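Local coordinates for protein orotidine-5-phosphate decarboxylase/orotate phosphoribosyltransferase, putative (Ompdcase-oprtase, putative) (Leishmania infantum, PDB 3QW3) that probably decarboxylates orotidine 5'-phosphate to UMP, the closing step of de novo pyrimidine synthesis, as the decarboxylase domain of a bifunctional UMP synthase, at residues Ala24-Ala30 / Phe58-Gly62; Val132-Thr136 / Tyr155-Ala159; Leu208-Asp213 / Glu247-Ile251. All blocks are in the same frame, centred on the assembly; numbering follows the deposited sequence.

Contact 1: Ala24-Ala30 / Phe58-Gly62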
# COMPACT_ATOMS: atom_id res chain seq x y z
N ALA A 24 19.24 12.13 3.83
CA ALA A 24 19.77 13.16 2.93
C ALA A 24 18.67 13.99 2.26
O ALA A 24 17.56 13.51 2.05
CB ALA A 24 20.65 12.54 1.88
N LYS A 25 19.00 15.23 1.92
CA LYS A 25 18.02 16.20 1.42
C LYS A 25 17.90 16.28 -0.11
O LYS A 25 17.00 16.94 -0.63
CB LYS A 25 18.27 17.59 2.03
CG LYS A 25 17.34 17.93 3.21
CD LYS A 25 17.10 16.74 4.15
CE LYS A 25 15.75 16.82 4.86
NZ LYS A 25 14.60 16.87 3.92
N THR A 26 18.80 15.61 -0.82
CA THR A 26 18.70 15.47 -2.27
C THR A 26 18.83 14.00 -2.66
O THR A 26 19.39 13.20 -1.89
CB THR A 26 19.78 16.27 -3.03
OG1 THR A 26 21.08 15.77 -2.67
CG2 THR A 26 19.69 17.76 -2.71
N ALA A 27 18.33 13.65 -3.84
CA ALA A 27 18.47 12.29 -4.38
C ALA A 27 19.94 11.85 -4.49
O ALA A 27 20.29 10.75 -4.07
CB ALA A 27 17.77 12.17 -5.72
N ALA A 28 20.78 12.72 -5.04
CA ALA A 28 22.20 12.43 -5.23
C ALA A 28 22.90 12.14 -3.90
O ALA A 28 23.68 11.19 -3.80
CB ALA A 28 22.90 13.56 -5.97
N ALA A 29 22.60 12.95 -2.89
CA ALA A 29 23.15 12.75 -1.55
C ALA A 29 22.61 11.46 -0.91
O ALA A 29 23.36 10.75 -0.22
CB ALA A 29 22.87 13.95 -0.66
N ALA A 30 21.33 11.15 -1.17
CA ALA A 30 20.71 9.91 -0.66
C ALA A 30 21.42 8.67 -1.18
O ALA A 30 21.66 7.73 -0.42
CB ALA A 30 19.22 9.87 -1.01
N PHE A 58 11.82 12.13 -3.50
CA PHE A 58 12.68 12.92 -4.38
C PHE A 58 12.15 13.07 -5.81
O PHE A 58 12.82 13.67 -6.66
CB PHE A 58 14.11 12.39 -4.37
CG PHE A 58 14.77 12.50 -3.03
CD1 PHE A 58 15.05 13.75 -2.49
CD2 PHE A 58 15.10 11.36 -2.31
CE1 PHE A 58 15.65 13.86 -1.24
CE2 PHE A 58 15.70 11.47 -1.06
CZ PHE A 58 15.98 12.72 -0.53
N GLY A 59 10.96 12.53 -6.06
CA GLY A 59 10.28 12.72 -7.34
C GLY A 59 10.95 12.02 -8.50
O GLY A 59 11.29 10.84 -8.42
N ALA A 60 11.14 12.77 -9.59
CA ALA A 60 11.74 12.23 -10.81
C ALA A 60 13.06 11.54 -10.49
O ALA A 60 13.24 10.35 -10.79
CB ALA A 60 11.94 13.33 -11.84
N GLU A 61 13.96 12.27 -9.83
CA GLU A 61 15.28 11.76 -9.49
C GLU A 61 15.23 10.59 -8.52
O GLU A 61 16.16 9.79 -8.44
CB GLU A 61 16.14 12.88 -8.91
CG GLU A 61 16.55 13.94 -9.91
CD GLU A 61 17.72 14.76 -9.43
OE1 GLU A 61 17.61 15.40 -8.36
OE2 GLU A 61 18.76 14.78 -10.13
N GLY A 62 14.12 10.49 -7.79
CA GLY A 62 13.92 9.44 -6.79
C GLY A 62 13.96 8.00 -7.29
O GLY A 62 14.61 7.16 -6.67
O HOH W 1 17.02 15.69 -5.36
O HOH W 2 20.05 15.31 -6.49

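Contact 2: Val132-Thr136 / Tyr155-Ala159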
# COMPACT_ATOMS: atom_id res chain seq x y z
N VAL A 132 4.06 -10.31 3.71
CA VAL A 132 2.71 -9.77 3.93
C VAL A 132 2.59 -9.24 5.35
O VAL A 132 2.96 -9.91 6.31
CB VAL A 132 1.63 -10.85 3.69
CG1 VAL A 132 0.24 -10.24 3.85
CG2 VAL A 132 1.78 -11.43 2.29
N LEU A 133 2.06 -8.02 5.48
CA LEU A 133 1.85 -7.44 6.81
C LEU A 133 1.01 -8.36 7.67
O LEU A 133 -0.03 -8.85 7.23
CB LEU A 133 1.18 -6.07 6.70
CG LEU A 133 1.82 -5.02 5.79
CD1 LEU A 133 0.97 -3.74 5.85
CD2 LEU A 133 3.25 -4.73 6.21
N CYS A 134 1.46 -8.59 8.89
CA CYS A 134 0.74 -9.48 9.79
C CYS A 134 0.48 -8.80 11.13
O CYS A 134 -0.65 -8.46 11.46
CB CYS A 134 1.50 -10.80 9.97
SG CYS A 134 0.69 -11.98 11.06
N LYS A 135 1.55 -8.58 11.89
CA LYS A 135 1.46 -7.88 13.16
C LYS A 135 2.50 -6.78 13.20
O LYS A 135 3.69 -7.04 13.10
CB LYS A 135 1.66 -8.86 14.32
CG LYS A 135 1.59 -8.21 15.71
CD LYS A 135 0.16 -7.82 16.08
CE LYS A 135 0.05 -7.40 17.55
NZ LYS A 135 0.79 -6.13 17.86
N THR A 136 2.04 -5.54 13.34
CA THR A 136 2.93 -4.39 13.48
C THR A 136 2.85 -3.83 14.90
O THR A 136 1.87 -4.07 15.61
CB THR A 136 2.67 -3.33 12.38
OG1 THR A 136 1.30 -2.92 12.41
CG2 THR A 136 2.98 -3.91 11.01
N TYR A 155 -4.68 -11.04 13.23
CA TYR A 155 -3.32 -11.29 12.75
C TYR A 155 -2.98 -12.78 12.69
O TYR A 155 -2.22 -13.21 11.82
CB TYR A 155 -2.27 -10.48 13.52
CG TYR A 155 -2.02 -10.87 14.97
CD1 TYR A 155 -2.58 -10.13 16.01
CD2 TYR A 155 -1.20 -11.95 15.30
CE1 TYR A 155 -2.34 -10.46 17.33
CE2 TYR A 155 -0.95 -12.29 16.62
CZ TYR A 155 -1.53 -11.54 17.63
OH TYR A 155 -1.30 -11.85 18.95
N GLU A 156 -3.57 -13.57 13.59
CA GLU A 156 -3.42 -15.02 13.54
C GLU A 156 -4.13 -15.61 12.32
O GLU A 156 -3.63 -16.55 11.70
CB GLU A 156 -3.94 -15.66 14.83
CG GLU A 156 -3.08 -15.37 16.05
CD GLU A 156 -3.64 -16.02 17.31
OE1 GLU A 156 -3.09 -17.06 17.73
OE2 GLU A 156 -4.63 -15.50 17.87
N ALA A 157 -5.29 -15.05 11.98
CA ALA A 157 -6.01 -15.46 10.76
C ALA A 157 -5.21 -15.17 9.48
O ALA A 157 -5.22 -15.96 8.54
CB ALA A 157 -7.39 -14.81 10.70
N VAL A 158 -4.51 -14.04 9.47
CA VAL A 158 -3.64 -13.68 8.36
C VAL A 158 -2.47 -14.66 8.26
O VAL A 158 -2.14 -15.15 7.18
CB VAL A 158 -3.14 -12.21 8.50
CG1 VAL A 158 -2.05 -11.90 7.48
CG2 VAL A 158 -4.31 -11.25 8.35
N ALA A 159 -1.86 -14.96 9.41
CA ALA A 159 -0.75 -15.91 9.48
C ALA A 159 -1.13 -17.30 8.94
O ALA A 159 -0.36 -17.91 8.20
CB ALA A 159 -0.21 -16.01 10.91

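Contact 3: Leu208-Asp213 / Glu247-Ile251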
# COMPACT_ATOMS: atom_id res chain seq x y z
N LEU A 208 15.69 -8.20 21.66
CA LEU A 208 16.27 -9.13 20.69
C LEU A 208 16.13 -10.60 21.06
O LEU A 208 15.69 -11.41 20.23
CB LEU A 208 17.75 -8.77 20.42
CG LEU A 208 18.49 -9.53 19.32
CD1 LEU A 208 17.82 -9.34 17.96
CD2 LEU A 208 19.95 -9.10 19.27
N LYS A 209 16.49 -10.95 22.29
CA LYS A 209 16.49 -12.33 22.75
C LYS A 209 15.08 -12.92 22.78
O LYS A 209 14.85 -14.02 22.27
CB LYS A 209 17.14 -12.42 24.14
CG LYS A 209 18.01 -13.65 24.37
CD LYS A 209 17.19 -14.91 24.58
CE LYS A 209 17.93 -15.90 25.46
NZ LYS A 209 17.03 -17.02 25.86
N ALA A 210 14.15 -12.19 23.38
CA ALA A 210 12.76 -12.64 23.47
C ALA A 210 12.14 -12.85 22.09
O ALA A 210 11.40 -13.81 21.88
CB ALA A 210 11.93 -11.67 24.30
N SER A 211 12.46 -11.95 21.16
CA SER A 211 11.96 -12.02 19.78
C SER A 211 12.45 -13.28 19.07
O SER A 211 11.66 -14.00 18.45
CB SER A 211 12.38 -10.78 18.98
OG SER A 211 11.92 -9.60 19.62
N LEU A 212 13.75 -13.55 19.18
CA LEU A 212 14.35 -14.73 18.56
C LEU A 212 13.83 -16.02 19.17
O LEU A 212 13.53 -16.97 18.45
CB LEU A 212 15.88 -14.66 18.62
CG LEU A 212 16.51 -13.61 17.69
CD1 LEU A 212 17.96 -13.29 18.09
CD2 LEU A 212 16.43 -14.03 16.23
N ASP A 213 13.72 -16.06 20.49
CA ASP A 213 13.16 -17.23 21.17
C ASP A 213 11.74 -17.54 20.71
O ASP A 213 11.37 -18.70 20.54
CB ASP A 213 13.18 -17.02 22.69
CG ASP A 213 14.57 -17.19 23.28
OD1 ASP A 213 15.52 -17.53 22.54
OD2 ASP A 213 14.71 -16.97 24.50
N GLU A 247 25.61 -11.03 17.92
CA GLU A 247 24.68 -11.21 19.03
C GLU A 247 23.51 -12.11 18.61
O GLU A 247 23.11 -12.98 19.37
CB GLU A 247 24.15 -9.86 19.53
CG GLU A 247 23.36 -9.95 20.84
CD GLU A 247 24.15 -10.61 21.97
OE1 GLU A 247 25.35 -10.31 22.14
OE2 GLU A 247 23.55 -11.44 22.69
N ILE A 248 22.98 -11.88 17.41
CA ILE A 248 21.92 -12.73 16.87
C ILE A 248 22.40 -14.18 16.78
O ILE A 248 21.73 -15.08 17.27
CB ILE A 248 21.42 -12.24 15.49
CG1 ILE A 248 20.65 -10.93 15.64
CG2 ILE A 248 20.53 -13.30 14.81
CD1 ILE A 248 20.48 -10.17 14.34
N ASN A 249 23.57 -14.38 16.16
CA ASN A 249 24.12 -15.72 15.99
C ASN A 249 24.41 -16.43 17.31
O ASN A 249 24.20 -17.63 17.41
CB ASN A 249 25.38 -15.69 15.12
CG ASN A 249 25.08 -15.45 13.64
OD1 ASN A 249 23.92 -15.57 13.19
ND2 ASN A 249 26.11 -15.12 12.88
N ALA A 250 24.91 -15.70 18.30
CA ALA A 250 25.17 -16.29 19.62
C ALA A 250 23.90 -16.87 20.23
O ALA A 250 23.92 -17.95 20.83
CB ALA A 250 25.82 -15.26 20.55
N ILE A 251 22.78 -16.17 20.05
CA ILE A 251 21.47 -16.65 20.50
C ILE A 251 21.04 -17.89 19.69
O ILE A 251 20.58 -18.88 20.27
CB ILE A 251 20.40 -15.52 20.48
CG1 ILE A 251 20.77 -14.44 21.52
CG2 ILE A 251 19.00 -16.06 20.76
CD1 ILE A 251 20.10 -13.08 21.28

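Contact 1: Ala24-Ala30 / Phe58-Gly62
A single aromatic ring, that of F58, lies against the turn that opens helix 27-41, so this is a loop-to-helix-start contact on the periphery of the barrel, just before helix 60-72. The ring lays one face on backbone rather than on side chains: T26 C and A27 N both stand 3.5 Å above its plane, offset toward the rim. At the edge, in plane, A24 O comes within 3.1 Å of F58 CZ. A30 CB, in the same first turn, comes to CE2 obliquely. With CG beside its backbone N (chi1 -64°), F58 turns the ring onto the T26-A27 peptide. A27 CB packs between F58 CB, at 3.9 Å, and E61 CB, at 3.7 Å. E61 then extends its chain past the helix start, and its OE1 is held through two waters that accept from A27 N and A28 N; the carboxylate is thus placed where the helix N terminus would be expected to favour its negative charge. T26 caps that same turn, OG1 accepting from A29 N at 3.2 Å. G59, with positive phi, makes the bend after F58. Two neighbouring outer helices are thereby joined at their N-terminal ends, as in a TIM barrel.

Contact 2: Val132-Thr136 / Tyr155-Ala159
C134 and Y155 make the tight part of this contact, where the end of strand 129-135 meets helix 154-163. SG, anti to the backbone N (chi1 180°), reaches in to 3.2 Å from Y155 O, a close approach to a carbonyl that already accepts from A159 N, and touches A159 CB at 4.1 Å. Alongside, V158 points its CG1 at L133 O, 3.7 Å away; this buried carbonyl has no polar partner. C134 O rests 3.3 Å from Y155 CB and accepts instead from Y113 OH of the second subunit. The other side is looser. There K135, partly exposed, crosses Y155 aliphatic part first, its CD 3.9 Å from the ring centroid in a CH-pi contact over one face. Y155 holds CG between its backbone N and carbonyl carbon (chi1 69°), which turns one ring face to the lysine's CD. NZ rises away from the ring face, so that at most a long, weak cation-pi attraction remains; S141 OG and T136 O, the latter met from above its carbonyl plane, are its hydrogen-bond partners. Strand and helix run at 141° to each other, the strand-to-helix half of a beta-alpha-beta crossover, which strand 172-176 completes in the TIM barrel.

Contact 3: Leu208-Asp213 / Glu247-Ile251
I251 pushes its side chain between the residues of helix 208-215 as a knob into a hole, in a contact between two neighbouring outer helices of the TIM barrel. L208, K209, L212 and D213 form the hole, spaced i, i+1, i+4 and i+5 along the helix. The two short segments run at 48° to each other, their axes 10.4 Å apart, a separation bridged entirely by side chains.

The isoleucine carries its CG1 beside the backbone N (chi1 -66°), which sends CD1 in among L208, K209 and L212. This methyl touches CD1 of L212 and CG of K209, both at 3.8 Å, while L212 and I251 meet at about a right angle and K209 slants across. CG2, the other branch, leans on L212 CB and, more distantly, faces D213 OD1. Nearer the start of helix 208-215, L208 holds CG anti to its backbone N (chi1 -174°) and reaches for the second helix with both methyls: CD1 lies 4.0 Å from CG1 of I248, a crossing at about a right angle, and CD2 rests 3.8 Å from the CG of E247. I248 in turn sets CG2 against L212 CD1 and also packs on I225, while L212 touches M223, so the pair is backed by strand 223-227.

On the exposed flank the aliphatic part of K209 walls the hole and its amine runs one turn on along its own helix, where NZ meets D213 OD2 on the syn lone pair in a salt bridge of 2.7 Å.

From the N terminus, the three contacts come in series, none nesting in or crossing another. Contact 1 closes a loop of 27 residues, bringing the starts of two early outer helices together, with strand 47-50 and the short helix 52-56 between them in sequence. Contact 2 comes next, returning the chain after 18 residues from a barrel strand to the helix that follows it. Contact 3 closes the longest loop, 33 residues, and joins helices 208-215 and 237-253, with strand 223-227 between them in sequence. Contacts 1 and 2 lie on opposite sides of the chain's centre, about 33 Å apart between centres, yet both touch the second subunit; contact 3 does not.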